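Side-chain contact in transcriptional regulator, MarR family (Silicibacter pomeroyi DSS-3, PDB 3BOQ), which probably binds DNA as a transcription factor of the MarR family and forms a dimer of two identical helical subunits: residues T43-A48 / L113-Q118. Residues are numbered along the deposited sequence; the frame is centred on the assembly and turned at random.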
loop_
_atom_site.group_PDB
_atom_site.type_symbol
_atom_site.label_atom_id
_atom_site.label_comp_id
_atom_site.label_asym_id
_atom_site.label_seq_id
_atom_site.Cartn_x
_atom_site.Cartn_y
_atom_site.Cartn_z
ATOM N N THR B 43 18.610 -2.503 -9.834
ATOM C CA THR B 43 19.121 -3.508 -8.907
ATOM C C THR B 43 18.556 -4.918 -9.220
ATOM O O THR B 43 19.095 -5.929 -8.765
ATOM C CB THR B 43 18.676 -3.090 -7.454
ATOM O OG1 THR B 43 19.392 -1.918 -7.043
ATOM C CG2 THR B 43 18.901 -4.169 -6.434
ATOM N N GLY B 44 17.453 -4.985 -9.960
ATOM C CA GLY B 44 16.809 -6.259 -10.230
ATOM C C GLY B 44 16.089 -6.838 -9.022
ATOM O O GLY B 44 15.646 -7.971 -9.054
ATOM N N LEU B 45 15.993 -6.045 -7.954
ATOM C CA LEU B 45 15.219 -6.328 -6.752
ATOM C C LEU B 45 13.893 -5.568 -6.734
ATOM O O LEU B 45 13.825 -4.375 -7.087
ATOM C CB LEU B 45 15.992 -5.904 -5.523
ATOM C CG LEU B 45 16.653 -6.975 -4.679
ATOM C CD1 LEU B 45 17.279 -8.039 -5.531
ATOM C CD2 LEU B 45 17.679 -6.278 -3.788
ATOM N N SER B 46 12.855 -6.298 -6.330
ATOM C CA SER B 46 11.524 -5.784 -6.043
ATOM C C SER B 46 11.544 -5.073 -4.729
ATOM O O SER B 46 12.378 -5.377 -3.873
ATOM C CB SER B 46 10.577 -6.961 -5.839
ATOM O OG SER B 46 9.798 -7.090 -6.976
ATOM N N LEU B 47 10.577 -4.188 -4.526
ATOM C CA LEU B 47 10.379 -3.642 -3.214
ATOM C C LEU B 47 10.041 -4.751 -2.207
ATOM O O LEU B 47 10.576 -4.757 -1.098
ATOM C CB LEU B 47 9.302 -2.561 -3.251
ATOM C CG LEU B 47 9.370 -1.484 -2.180
ATOM C CD1 LEU B 47 10.781 -0.886 -2.113
ATOM C CD2 LEU B 47 8.270 -0.398 -2.421
ATOM N N ALA B 48 9.147 -5.678 -2.588
ATOM C CA ALA B 48 8.811 -6.831 -1.734
ATOM C C ALA B 48 10.088 -7.619 -1.320
ATOM O O ALA B 48 10.265 -7.947 -0.140
ATOM C CB ALA B 48 7.782 -7.731 -2.417
ATOM N N LEU B 113 23.977 -9.981 1.027
ATOM C CA LEU B 113 24.270 -8.839 1.894
ATOM C C LEU B 113 24.996 -7.678 1.170
ATOM O O LEU B 113 24.688 -6.522 1.410
ATOM C CB LEU B 113 25.018 -9.292 3.158
ATOM C CG LEU B 113 25.439 -8.261 4.211
ATOM C CD1 LEU B 113 24.229 -7.556 4.871
ATOM C CD2 LEU B 113 26.330 -8.933 5.251
ATOM N N THR B 114 25.940 -7.987 0.284
ATOM C CA THR B 114 26.524 -6.990 -0.621
ATOM C C THR B 114 25.460 -6.308 -1.503
ATOM O O THR B 114 25.472 -5.089 -1.639
ATOM C CB THR B 114 27.601 -7.627 -1.519
ATOM O OG1 THR B 114 28.752 -7.946 -0.728
ATOM C CG2 THR B 114 28.004 -6.678 -2.659
ATOM N N THR B 115 24.567 -7.102 -2.106
ATOM C CA THR B 115 23.481 -6.597 -2.955
ATOM C C THR B 115 22.554 -5.703 -2.103
ATOM O O THR B 115 22.136 -4.636 -2.547
ATOM C CB THR B 115 22.682 -7.764 -3.662
ATOM O OG1 THR B 115 23.514 -8.417 -4.633
ATOM C CG2 THR B 115 21.438 -7.251 -4.394
ATOM N N PHE B 116 22.272 -6.127 -0.874
ATOM C CA PHE B 116 21.402 -5.385 0.003
ATOM C C PHE B 116 21.900 -3.959 0.283
ATOM O O PHE B 116 21.123 -3.001 0.229
ATOM C CB PHE B 116 21.163 -6.118 1.335
ATOM C CG PHE B 116 20.323 -5.315 2.267
ATOM C CD1 PHE B 116 18.950 -5.155 2.010
ATOM C CD2 PHE B 116 20.911 -4.598 3.312
ATOM C CE1 PHE B 116 18.174 -4.341 2.810
ATOM C CE2 PHE B 116 20.136 -3.779 4.143
ATOM C CZ PHE B 116 18.766 -3.644 3.895
ATOM N N LYS B 117 23.189 -3.827 0.594
ATOM C CA LYS B 117 23.785 -2.527 0.862
ATOM C C LYS B 117 23.756 -1.611 -0.375
ATOM O O LYS B 117 23.370 -0.442 -0.255
ATOM C CB LYS B 117 25.193 -2.669 1.456
ATOM C CG LYS B 117 25.181 -3.464 2.764
ATOM C CD LYS B 117 26.558 -3.607 3.428
ATOM C CE LYS B 117 26.496 -4.652 4.560
ATOM N NZ LYS B 117 27.802 -4.929 5.222
ATOM N N GLN B 118 24.131 -2.132 -1.547
ATOM C CA GLN B 118 23.996 -1.364 -2.790
ATOM C C GLN B 118 22.533 -0.992 -3.022
ATOM O O GLN B 118 22.250 0.122 -3.455
ATOM C CB GLN B 118 24.523 -2.129 -4.025
ATOM C CG GLN B 118 25.988 -2.605 -3.992
ATOM C CD GLN B 118 26.337 -3.508 -5.200
ATOM O OE1 GLN B 118 25.738 -4.568 -5.415
ATOM N NE2 GLN B 118 27.310 -3.078 -5.990
#
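Thr115 meets Leu45 and Thr43 through a single methyl group, its CG2, and the contact is correspondingly small: 116 Å² is buried in all, counting both sides. The tighter approach is at Leu45, whose CD2 comes within 3.9 Å of Thr115 CG2, an ordinary van der Waals distance. The first torsion of Thr115 (chi1 -68°) explains why carbon rather than oxygen faces the leucine: it sets CG2 opposite the backbone N, while OG1 turns back along its own helix and hydrogen-bonds Ala111 O, one turn earlier. Leu45 is buried, and its side chain also packs on Met53 and Ala119. At Thr43 the fit is looser, with CG2 of that residue 4.5 Å from Thr115 CG2, although the CA atoms of the two threonines, 8.0 Å apart, are the nearest pair across the segments. In the winged helix-turn-helix fold of MarR proteins, this contact sets the short connection between helices 12-43 and 47-58 against helix 110-130. Gly44, with positive phi (73°), takes the chain out of the first helix, and Ser46 occupies the N-cap position of the next without a capping bond from its side chain. The more open side is that of the threonines: Thr43 and Thr115 both stay partly exposed, in contrast to Leu45, even though the Thr43 side chain also packs on Ala119 and Ala122, one and two turns beyond Thr115. Phe116 points away from the connection, and its ring meets that of Phe50 with the planes about 15° apart.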